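Local coordinates for protein dual oxidase maturation factor 1 (Homo sapiens, PDB 7D3F) that probably supports the maturation of the dual oxidase DUOX1 and its transport from the endoplasmic reticulum to the plasma membrane, at residues 72-77 / 100-105; 96-101 / 113-118; 109-114 / 125-130; 154-159 / 236-241. One frame throughout, in Å; residues are numbered along the deposited sequence.

In the fold
All four contacts reach one antiparallel sheet in the predicted extracellular part. Contacts 1 and 2 share Gly-100 and Leu-101, and contacts 2 and 3 share Thr-113 and Gly-114. Contact 1 ties the loop after helix 50-72 to the end of strand 94-103. Contact 2 lies at that strand's far end, about 18 Å between centres. Contact 3 pairs strands 107-114 and 122-131, its centre about 9 Å from that of contact 2, and carries the glycan on Asn-109. Contact 4 comes last and lays helix 152-160 beside strand 236-238, about 12 Å between centres from contact 3. Leu-101, Leu-157 and Leu-236 connect contacts 1 and 4. The sheet thus joins membrane helix, glycan and partner-protein surface.

Contact 1: residues 72-77 / 100-105; sequences FSSEWS and GLQVGL
Trp-76 and Ser-77 both face Val-103, a classic beta bulge where the loop after helix 50-72 runs into strand 77-86. Ser-77 and Val-103 form an antiparallel hydrogen-bonded pair. Val-103 N gives a nearly straight bond (170°) to Ser-77 O. Val-103 O takes two N-H groups in return. Ser-77 N reaches it at 2.9 Å, in the carbonyl plane, and Trp-76 N adds a weak bond to Val-103 O at 3.2 Å. Further back in the loop the two segments come close, with Ser-74 CA 3.6 Å from Gly-104 CA.

The main apolar contact is a CH-pi interaction. Leu-105 CD2 sits over one face of the Trp-76 indole, 3.5 Å from the centroid of its five-membered ring. The indole N-H is used elsewhere, since Trp-76 NE1 is bonded to Val-70 O in helix 50-72. Phe-224 of helix 203-229 also meets the indole. The CB atoms of Ser-77 and Val-103 lie next to each other on one face of the sheet, 3.7 Å apart.

Glu-75 starts out away from the strand, but the bend at its chi2 (-88°) returns the carboxylate to Gln-102. The two side chains run side by side, with carboxylate and amide planes nearly perpendicular. Gln-102 NE2 gives Glu-75 OE1 a weak bond of 3.0 Å. The firm bonds here are therefore those of the backbone, and the buried indole adds apolar cover while its own N-H is satisfied by the preceding helix.

Contact 2: residues 96-101 / 113-118; sequences SADIGL and TGTPVQ
Ser-96 O is gripped by two N-H groups, one from Thr-115 N and one from Gln-119 NE2. Thr-115 N lies 2.9 Å from Ser-96 O, in a fairly straight bond (163°). Gln-119 NE2 is also bonded to Pro-116 O, so one amide group ties Ser-96 to the corner at Thr-115 to Val-117. The hydroxyls add a further link. Ser-96 OG and Thr-115 OG1 are hydrogen-bonded at 3.2 Å, and either could be the donor. Thr-115 OG1 stands between its own backbone N and carbonyl carbon (chi1 56°), which turns it to Ser-96. The same torsion sends Thr-115 CG2 to the carboxylate of Asp-98, and the two side chains cross at about a right angle.

This is the open end of the beta hairpin made by strands 94-103 and 107-114. Asp-98 and Thr-113 form a hydrogen-bonded pair of this antiparallel hairpin. Asp-98 N is 2.9 Å from Thr-113 O, and Thr-113 N returns a bond of 2.9 Å to Asp-98 O, in the carbonyl plane. Ala-97 and Gly-114 are the adjacent non-hydrogen-bonded pair. Ala-97 CB touches Gly-114 CA at 3.7 Å and packs on Leu-112 as well. Beyond Gly-114 the chain turns a corner through Pro-116, which follows a cis peptide bond. The carboxylate of Asp-98 has its main partner on the next strand, where OD2 is bonded to Ser-82 OG.

Contact 3: residues 109-114 / 125-130; sequences NITLTG and NYNEEF. With NAG (2-acetamido-2-deoxy-beta-D-glucopyranose), chain E; MAN (alpha-D-mannopyranose), chain C; MAN (alpha-D-mannopyranose), chain D; MAN (alpha-D-mannopyranose), chain F.
The Tyr-126 ring has O3 of mannose D above its centre on one face, while Leu-112 CD2 approaches obliquely, 3.8 Å from Tyr-126 CD1. The Phe-130 ring meets Ile-110 CD1 obliquely. These four residues share one face of the antiparallel pair formed by strands 107-114 and 122-131, and helix 152-160 covers the Ile-110 and Phe-130 end. Ile-110 and Glu-128 form a hydrogen-bonded pair, bonded both ways. Tyr-126 OH is bonded to Tyr-87 OH.

The glycan is attached on the other face, where Asn-109 ND2 is joined covalently to C1 of the N-acetylglucosamine. The remaining N-H of Asn-109 ND2 gives a straight bond (172°) to Asn-127 OD1 at 3.1 Å, meeting it from above the carbonyl plane. Asn-127 CG is anti to its backbone N (chi1 -177°), and its ND2 bonds O7 of the sugar at 3.1 Å.

Mannoses C and D lie along the edge of strand 122-131, and mannose F, next in the row, near the Tyr-126 hydroxyl. Asn-125 N is bonded to O3 of mannose D at 2.8 Å, and Asn-127 N to O6 of mannose C at 2.7 Å. Glu-128 OE2 accepts a bond from O4 of mannose C at 2.6 Å.

Contact 4: residues 154-159 / 236-241; sequences VLYLAE and LHLGAS
Leu-238 CD2 is at the apolar centre, 3.7 Å from Tyr-156 CD1 and in touch with Leu-157 CG. Leu-157 also meets Leu-236, with CD2 of each 4.3 Å apart. Here helix 152-160 packs beside strand 236-238, the outermost strand on one side of the antiparallel sheet. The short axes run nearly antiparallel (171°), 10.0 Å apart at closest approach. Ile-99 and Leu-101 of strand 94-103 extend the apolar layer: Leu-157 touches both, Leu-236 rests on Leu-101 and Leu-238 on Ile-99.

Tyr-156 spans from the leucines to the polar edge. A chi1 of 164° swings its ring out to the strand, and Leu-238 crosses it obliquely. At the far end Tyr-156 OH accepts a bond from His-237 N, 2.8 Å long. The same hydroxyl is bonded to an acidic side chain of another protein in the assembly. That second partner would probably take the hydroxyl proton. The imidazole of His-237 stacks on an aromatic side chain of another protein, so the edge of this contact is part of the surface between subunits.

Beyond the strand the chain reverses in a type II' turn from Leu-238 to Ser-241, with Gly-239 at positive phi (59°). Ser-241 N closes the turn on Leu-238 O, and Leu-238 N bonds back to Ser-241 O, each 2.9 Å.

Contact 1: residues 72-77 / 100-105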
# COMPACT_ATOMS: atom_id res chain seq x y z
N PHE B 72 17.91 -3.57 -9.33
CA PHE B 72 18.11 -3.18 -7.94
C PHE B 72 19.57 -3.07 -7.53
O PHE B 72 19.85 -2.58 -6.43
CB PHE B 72 17.39 -4.15 -7.00
CG PHE B 72 15.89 -4.06 -7.06
CD1 PHE B 72 15.23 -2.97 -6.52
CD2 PHE B 72 15.14 -5.06 -7.64
CE1 PHE B 72 13.85 -2.88 -6.57
CE2 PHE B 72 13.76 -4.98 -7.70
CZ PHE B 72 13.12 -3.89 -7.16
N SER B 73 20.50 -3.51 -8.38
CA SER B 73 21.91 -3.44 -8.04
C SER B 73 22.47 -2.05 -8.35
O SER B 73 22.14 -1.45 -9.37
CB SER B 73 22.71 -4.49 -8.81
OG SER B 73 22.72 -4.20 -10.20
N SER B 74 23.31 -1.55 -7.44
CA SER B 74 24.02 -0.30 -7.67
C SER B 74 25.39 -0.56 -8.30
O SER B 74 26.42 -0.12 -7.80
CB SER B 74 24.16 0.47 -6.36
OG SER B 74 24.96 -0.25 -5.43
N GLU B 75 25.40 -1.29 -9.41
CA GLU B 75 26.63 -1.68 -10.08
C GLU B 75 26.68 -1.17 -11.51
O GLU B 75 27.28 -1.80 -12.39
CB GLU B 75 26.79 -3.20 -10.06
CG GLU B 75 26.97 -3.81 -8.67
CD GLU B 75 28.42 -3.85 -8.22
OE1 GLU B 75 29.18 -2.91 -8.55
OE2 GLU B 75 28.80 -4.82 -7.54
N TRP B 76 26.05 -0.02 -11.77
CA TRP B 76 25.98 0.51 -13.13
C TRP B 76 27.20 1.36 -13.48
O TRP B 76 27.79 1.20 -14.55
CB TRP B 76 24.69 1.31 -13.31
CG TRP B 76 23.48 0.45 -13.45
CD1 TRP B 76 22.72 -0.06 -12.44
CD2 TRP B 76 22.89 -0.00 -14.67
NE1 TRP B 76 21.69 -0.81 -12.96
CE2 TRP B 76 21.77 -0.79 -14.32
CE3 TRP B 76 23.19 0.18 -16.02
CZ2 TRP B 76 20.96 -1.39 -15.28
CZ3 TRP B 76 22.39 -0.42 -16.97
CH2 TRP B 76 21.28 -1.20 -16.59
N SER B 77 27.59 2.27 -12.59
CA SER B 77 28.79 3.09 -12.78
C SER B 77 29.70 2.87 -11.57
O SER B 77 29.44 3.40 -10.49
CB SER B 77 28.42 4.56 -12.94
OG SER B 77 27.58 4.76 -14.07
N GLY B 100 35.38 3.78 -3.03
CA GLY B 100 34.69 3.31 -4.22
C GLY B 100 33.33 3.95 -4.37
O GLY B 100 32.63 4.23 -3.39
N LEU B 101 32.96 4.19 -5.62
CA LEU B 101 31.68 4.76 -6.00
C LEU B 101 30.91 3.71 -6.79
O LEU B 101 31.47 3.10 -7.71
CB LEU B 101 31.87 6.03 -6.82
CG LEU B 101 30.73 7.04 -6.88
CD1 LEU B 101 30.51 7.67 -5.51
CD2 LEU B 101 31.04 8.10 -7.92
N GLN B 102 29.65 3.50 -6.44
CA GLN B 102 28.79 2.52 -7.10
C GLN B 102 27.46 3.21 -7.40
O GLN B 102 26.55 3.21 -6.57
CB GLN B 102 28.60 1.29 -6.22
CG GLN B 102 29.80 0.36 -6.16
CD GLN B 102 29.55 -0.85 -5.28
OE1 GLN B 102 29.06 -0.73 -4.16
NE2 GLN B 102 29.88 -2.03 -5.80
N VAL B 103 27.36 3.82 -8.57
CA VAL B 103 26.16 4.55 -8.97
C VAL B 103 25.19 3.57 -9.62
O VAL B 103 25.51 2.94 -10.63
CB VAL B 103 26.51 5.70 -9.93
CG1 VAL B 103 25.28 6.55 -10.18
CG2 VAL B 103 27.65 6.53 -9.37
N GLY B 104 24.00 3.45 -9.02
CA GLY B 104 22.94 2.63 -9.55
C GLY B 104 21.81 3.45 -10.14
O GLY B 104 21.93 4.65 -10.39
N LEU B 105 20.69 2.77 -10.36
CA LEU B 105 19.53 3.44 -10.95
C LEU B 105 18.84 4.34 -9.95
O LEU B 105 18.45 5.47 -10.29
CB LEU B 105 18.56 2.40 -11.51
CG LEU B 105 19.16 1.41 -12.51
CD1 LEU B 105 18.07 0.52 -13.08
CD2 LEU B 105 19.90 2.14 -13.61

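Contact 2: residues 96-101 / 113-118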
# COMPACT_ATOMS: atom_id res chain seq x y z
N SER B 96 44.59 5.25 5.24
CA SER B 96 44.80 4.62 3.95
C SER B 96 43.64 3.68 3.69
O SER B 96 43.42 2.73 4.45
CB SER B 96 46.13 3.87 3.92
OG SER B 96 46.25 3.11 2.72
N ALA B 97 42.89 3.93 2.62
CA ALA B 97 41.68 3.17 2.37
C ALA B 97 41.36 3.14 0.89
O ALA B 97 41.81 3.99 0.11
CB ALA B 97 40.49 3.74 3.15
N ASP B 98 40.57 2.14 0.51
CA ASP B 98 39.97 2.07 -0.82
C ASP B 98 38.63 2.79 -0.77
O ASP B 98 37.74 2.43 0.02
CB ASP B 98 39.78 0.63 -1.28
CG ASP B 98 41.09 -0.14 -1.35
OD1 ASP B 98 41.16 -1.24 -0.78
OD2 ASP B 98 42.05 0.37 -1.96
N ILE B 99 38.49 3.82 -1.61
CA ILE B 99 37.26 4.58 -1.75
C ILE B 99 36.63 4.21 -3.08
O ILE B 99 37.28 4.30 -4.13
CB ILE B 99 37.53 6.09 -1.66
CG1 ILE B 99 38.44 6.39 -0.47
CG2 ILE B 99 36.22 6.85 -1.52
CD1 ILE B 99 38.80 7.84 -0.31
N GLY B 100 35.38 3.78 -3.03
CA GLY B 100 34.69 3.31 -4.22
C GLY B 100 33.33 3.95 -4.37
O GLY B 100 32.63 4.23 -3.39
N LEU B 101 32.96 4.19 -5.62
CA LEU B 101 31.68 4.76 -6.00
C LEU B 101 30.91 3.71 -6.79
O LEU B 101 31.47 3.10 -7.71
CB LEU B 101 31.87 6.03 -6.82
CG LEU B 101 30.73 7.04 -6.88
CD1 LEU B 101 30.51 7.67 -5.51
CD2 LEU B 101 31.04 8.10 -7.92
N THR B 113 36.61 1.43 2.54
CA THR B 113 37.14 0.23 3.19
C THR B 113 38.59 0.49 3.57
O THR B 113 39.44 0.67 2.70
CB THR B 113 37.02 -0.98 2.28
OG1 THR B 113 35.65 -1.20 1.92
CG2 THR B 113 37.56 -2.22 2.98
N GLY B 114 38.86 0.51 4.87
CA GLY B 114 40.22 0.76 5.32
C GLY B 114 41.17 -0.35 4.90
O GLY B 114 40.79 -1.52 4.79
N THR B 115 42.42 0.04 4.66
CA THR B 115 43.49 -0.89 4.29
C THR B 115 44.67 -0.65 5.22
O THR B 115 45.55 0.17 4.91
CB THR B 115 43.89 -0.74 2.83
OG1 THR B 115 44.26 0.62 2.58
CG2 THR B 115 42.74 -1.12 1.92
N PRO B 116 44.74 -1.35 6.36
CA PRO B 116 43.81 -2.38 6.82
C PRO B 116 42.51 -1.80 7.38
O PRO B 116 42.43 -0.60 7.61
CB PRO B 116 44.59 -3.10 7.92
CG PRO B 116 45.47 -2.03 8.48
CD PRO B 116 45.86 -1.16 7.31
N VAL B 117 41.51 -2.66 7.58
CA VAL B 117 40.21 -2.21 8.07
C VAL B 117 40.36 -1.54 9.43
O VAL B 117 39.71 -0.52 9.71
CB VAL B 117 39.21 -3.38 8.12
CG1 VAL B 117 37.87 -2.92 8.66
CG2 VAL B 117 39.06 -4.00 6.74
N GLN B 118 41.20 -2.09 10.30
CA GLN B 118 41.43 -1.54 11.63
C GLN B 118 42.52 -0.48 11.54
O GLN B 118 43.71 -0.79 11.55
CB GLN B 118 41.81 -2.65 12.60
CG GLN B 118 40.71 -3.69 12.83
CD GLN B 118 39.54 -3.13 13.61
OE1 GLN B 118 39.71 -2.27 14.48
NE2 GLN B 118 38.34 -3.61 13.30

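Contact 3: residues 109-114 / 125-130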
# COMPACT_ATOMS: atom_id res chain seq x y z
N ASN B 109 25.93 4.28 -3.97
CA ASN B 109 26.54 3.65 -2.81
C ASN B 109 28.01 4.04 -2.75
O ASN B 109 28.76 3.78 -3.69
CB ASN B 109 26.37 2.13 -2.86
CG ASN B 109 25.09 1.66 -2.20
OD1 ASN B 109 23.99 1.91 -2.70
ND2 ASN B 109 25.22 0.95 -1.08
N ILE B 110 28.41 4.65 -1.64
CA ILE B 110 29.78 5.09 -1.42
C ILE B 110 30.41 4.13 -0.42
O ILE B 110 29.91 3.97 0.70
CB ILE B 110 29.84 6.54 -0.91
CG1 ILE B 110 29.08 7.46 -1.87
CG2 ILE B 110 31.28 6.99 -0.75
CD1 ILE B 110 28.83 8.84 -1.31
N THR B 111 31.50 3.49 -0.82
CA THR B 111 32.20 2.52 0.01
C THR B 111 33.55 3.09 0.43
O THR B 111 34.28 3.66 -0.39
CB THR B 111 32.40 1.19 -0.72
OG1 THR B 111 33.23 1.40 -1.87
CG2 THR B 111 31.06 0.63 -1.17
N LEU B 112 33.87 2.93 1.71
CA LEU B 112 35.15 3.36 2.27
C LEU B 112 35.67 2.19 3.10
O LEU B 112 35.21 1.97 4.22
CB LEU B 112 34.99 4.62 3.11
CG LEU B 112 36.24 5.12 3.85
CD1 LEU B 112 37.28 5.63 2.87
CD2 LEU B 112 35.86 6.20 4.86
N THR B 113 36.61 1.43 2.54
CA THR B 113 37.14 0.23 3.19
C THR B 113 38.59 0.49 3.57
O THR B 113 39.44 0.67 2.70
CB THR B 113 37.02 -0.98 2.28
OG1 THR B 113 35.65 -1.20 1.92
CG2 THR B 113 37.56 -2.22 2.98
N GLY B 114 38.86 0.51 4.87
CA GLY B 114 40.22 0.76 5.32
C GLY B 114 41.17 -0.35 4.90
O GLY B 114 40.79 -1.52 4.79
N ASN B 125 34.77 0.20 7.30
CA ASN B 125 34.14 -0.61 6.27
C ASN B 125 32.80 -0.00 5.86
O ASN B 125 31.79 -0.70 5.73
CB ASN B 125 33.96 -2.06 6.74
CG ASN B 125 33.67 -3.01 5.60
OD1 ASN B 125 33.95 -2.72 4.44
ND2 ASN B 125 33.09 -4.16 5.92
N TYR B 126 32.79 1.31 5.67
CA TYR B 126 31.54 2.01 5.38
C TYR B 126 30.99 1.64 4.01
O TYR B 126 31.74 1.52 3.04
CB TYR B 126 31.74 3.53 5.45
CG TYR B 126 32.22 4.04 6.79
CD1 TYR B 126 33.57 4.08 7.10
CD2 TYR B 126 31.31 4.50 7.73
CE1 TYR B 126 34.01 4.55 8.31
CE2 TYR B 126 31.74 4.97 8.96
CZ TYR B 126 33.09 5.00 9.24
OH TYR B 126 33.53 5.47 10.45
N ASN B 127 29.67 1.47 3.94
CA ASN B 127 28.96 1.33 2.66
C ASN B 127 27.65 2.10 2.81
O ASN B 127 26.63 1.53 3.22
CB ASN B 127 28.73 -0.14 2.32
CG ASN B 127 28.06 -0.32 0.97
OD1 ASN B 127 28.00 0.61 0.16
ND2 ASN B 127 27.56 -1.52 0.71
N GLU B 128 27.68 3.38 2.46
CA GLU B 128 26.55 4.27 2.64
C GLU B 128 25.75 4.38 1.35
O GLU B 128 26.30 4.22 0.25
CB GLU B 128 27.01 5.66 3.08
CG GLU B 128 27.89 5.66 4.32
CD GLU B 128 27.12 5.36 5.59
OE1 GLU B 128 25.87 5.37 5.56
OE2 GLU B 128 27.76 5.12 6.63
N GLU B 129 24.46 4.67 1.48
CA GLU B 129 23.57 4.82 0.34
C GLU B 129 22.94 6.21 0.36
O GLU B 129 22.50 6.68 1.42
CB GLU B 129 22.48 3.75 0.34
CG GLU B 129 21.50 3.86 -0.82
CD GLU B 129 20.51 2.71 -0.85
OE1 GLU B 129 20.31 2.12 -1.93
OE2 GLU B 129 19.94 2.40 0.22
N PHE B 130 22.89 6.84 -0.80
CA PHE B 130 22.23 8.13 -0.98
C PHE B 130 21.33 8.00 -2.20
O PHE B 130 21.82 7.86 -3.33
CB PHE B 130 23.24 9.26 -1.15
CG PHE B 130 24.15 9.44 0.03
CD1 PHE B 130 25.33 8.72 0.13
CD2 PHE B 130 23.82 10.32 1.04
CE1 PHE B 130 26.16 8.88 1.22
CE2 PHE B 130 24.65 10.49 2.13
CZ PHE B 130 25.82 9.77 2.22
C1 NAG E . 24.08 0.45 -0.35
C2 NAG E . 24.07 -1.08 -0.31
C3 NAG E . 22.91 -1.59 0.53
C4 NAG E . 22.91 -0.94 1.91
C5 NAG E . 22.95 0.58 1.76
C6 NAG E . 23.06 1.32 3.08
C7 NAG E . 24.92 -2.48 -2.15
C8 NAG E . 24.69 -2.95 -3.55
N2 NAG E . 24.01 -1.64 -1.65
O3 NAG E . 23.00 -3.01 0.67
O4 NAG E . 21.73 -1.32 2.61
O5 NAG E . 24.09 0.96 0.98
O6 NAG E . 24.27 1.00 3.75
O7 NAG E . 25.89 -2.85 -1.49
C1 MAN C . 27.15 0.07 9.56
C2 MAN C . 27.75 1.16 10.46
C3 MAN C . 27.01 2.46 10.20
C4 MAN C . 27.10 2.83 8.71
C5 MAN C . 26.55 1.67 7.85
C6 MAN C . 26.76 1.90 6.37
O2 MAN C . 29.09 1.42 10.08
O3 MAN C . 27.51 3.53 10.99
O4 MAN C . 26.35 4.00 8.45
O5 MAN C . 27.23 0.44 8.20
O6 MAN C . 28.16 1.81 6.10
C1 MAN D . 29.95 1.35 11.23
C2 MAN D . 31.34 1.87 10.78
C3 MAN D . 31.93 0.89 9.79
C4 MAN D . 32.01 -0.51 10.42
C5 MAN D . 30.61 -0.97 10.86
C6 MAN D . 30.63 -2.29 11.60
O2 MAN D . 32.25 1.87 11.87
O3 MAN D . 33.21 1.30 9.34
O4 MAN D . 32.54 -1.43 9.49
O5 MAN D . 30.03 0.03 11.74
O6 MAN D . 29.29 -2.64 11.91
C1 MAN F . 32.35 3.20 12.42
C2 MAN F . 33.75 3.30 13.04
C3 MAN F . 33.85 2.32 14.21
C4 MAN F . 32.69 2.51 15.20
C5 MAN F . 31.34 2.47 14.47
C6 MAN F . 30.17 2.82 15.37
O2 MAN F . 33.98 4.59 13.61
O3 MAN F . 35.10 2.43 14.89
O4 MAN F . 32.72 1.49 16.18
O5 MAN F . 31.35 3.41 13.38
O6 MAN F . 28.98 2.75 14.59

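Contact 4: residues 154-159 / 236-241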
# COMPACT_ATOMS: atom_id res chain seq x y z
N VAL B 154 33.32 9.92 2.41
CA VAL B 154 31.92 9.61 2.13
C VAL B 154 31.13 10.89 1.94
O VAL B 154 30.33 11.02 1.01
CB VAL B 154 31.33 8.74 3.25
CG1 VAL B 154 29.85 8.49 3.01
CG2 VAL B 154 32.09 7.42 3.35
N LEU B 155 31.34 11.87 2.83
CA LEU B 155 30.65 13.15 2.71
C LEU B 155 31.03 13.86 1.42
O LEU B 155 30.18 14.48 0.77
CB LEU B 155 30.94 14.03 3.92
CG LEU B 155 30.39 13.56 5.26
CD1 LEU B 155 30.73 14.55 6.36
CD2 LEU B 155 28.88 13.35 5.17
N TYR B 156 32.31 13.80 1.04
CA TYR B 156 32.76 14.44 -0.19
C TYR B 156 32.09 13.82 -1.41
O TYR B 156 31.55 14.54 -2.27
CB TYR B 156 34.28 14.33 -0.28
CG TYR B 156 34.87 14.61 -1.64
CD1 TYR B 156 35.25 13.56 -2.48
CD2 TYR B 156 35.07 15.91 -2.08
CE1 TYR B 156 35.80 13.81 -3.73
CE2 TYR B 156 35.61 16.16 -3.33
CZ TYR B 156 35.98 15.11 -4.14
OH TYR B 156 36.52 15.36 -5.38
N LEU B 157 32.09 12.49 -1.50
CA LEU B 157 31.47 11.84 -2.65
C LEU B 157 29.96 12.02 -2.65
O LEU B 157 29.34 12.06 -3.72
CB LEU B 157 31.83 10.35 -2.68
CG LEU B 157 33.24 10.04 -3.20
CD1 LEU B 157 33.47 8.54 -3.28
CD2 LEU B 157 33.45 10.69 -4.56
N ALA B 158 29.33 12.14 -1.47
CA ALA B 158 27.90 12.39 -1.42
C ALA B 158 27.57 13.81 -1.86
O ALA B 158 26.59 14.03 -2.58
CB ALA B 158 27.37 12.12 -0.01
N GLU B 159 28.37 14.78 -1.43
CA GLU B 159 28.16 16.17 -1.84
C GLU B 159 28.43 16.34 -3.33
O GLU B 159 27.87 17.25 -3.95
CB GLU B 159 29.06 17.09 -1.02
CG GLU B 159 28.63 18.55 -1.01
CD GLU B 159 29.38 19.39 -2.02
OE1 GLU B 159 28.76 19.86 -2.99
OE2 GLU B 159 30.60 19.59 -1.83
N LEU B 236 36.62 13.97 -9.72
CA LEU B 236 36.57 13.44 -8.36
C LEU B 236 38.01 13.24 -7.91
O LEU B 236 38.70 12.33 -8.39
CB LEU B 236 35.79 12.13 -8.31
CG LEU B 236 34.40 12.11 -8.93
CD1 LEU B 236 33.84 10.70 -8.94
CD2 LEU B 236 33.46 13.05 -8.19
N HIS B 237 38.48 14.09 -7.00
CA HIS B 237 39.85 14.02 -6.50
C HIS B 237 39.83 13.76 -5.01
O HIS B 237 39.30 14.57 -4.24
CB HIS B 237 40.61 15.31 -6.81
CG HIS B 237 41.02 15.45 -8.24
ND1 HIS B 237 40.12 15.74 -9.25
CD2 HIS B 237 42.23 15.32 -8.84
CE1 HIS B 237 40.76 15.79 -10.40
NE2 HIS B 237 42.04 15.54 -10.18
N LEU B 238 40.40 12.63 -4.60
CA LEU B 238 40.52 12.27 -3.20
C LEU B 238 42.00 12.06 -2.88
O LEU B 238 42.69 11.31 -3.58
CB LEU B 238 39.71 11.01 -2.87
CG LEU B 238 38.24 11.05 -3.29
CD1 LEU B 238 38.01 10.26 -4.57
CD2 LEU B 238 37.33 10.55 -2.17
N GLY B 239 42.47 12.73 -1.83
CA GLY B 239 43.87 12.64 -1.48
C GLY B 239 44.74 13.12 -2.62
O GLY B 239 44.62 14.26 -3.09
N ALA B 240 45.62 12.24 -3.10
CA ALA B 240 46.48 12.53 -4.23
C ALA B 240 46.12 11.68 -5.45
O ALA B 240 46.97 11.39 -6.29
CB ALA B 240 47.95 12.31 -3.86
N SER B 241 44.85 11.27 -5.56
CA SER B 241 44.42 10.43 -6.67
C SER B 241 43.06 10.89 -7.17
O SER B 241 42.37 11.69 -6.53
CB SER B 241 44.38 8.95 -6.27
OG SER B 241 45.67 8.47 -5.95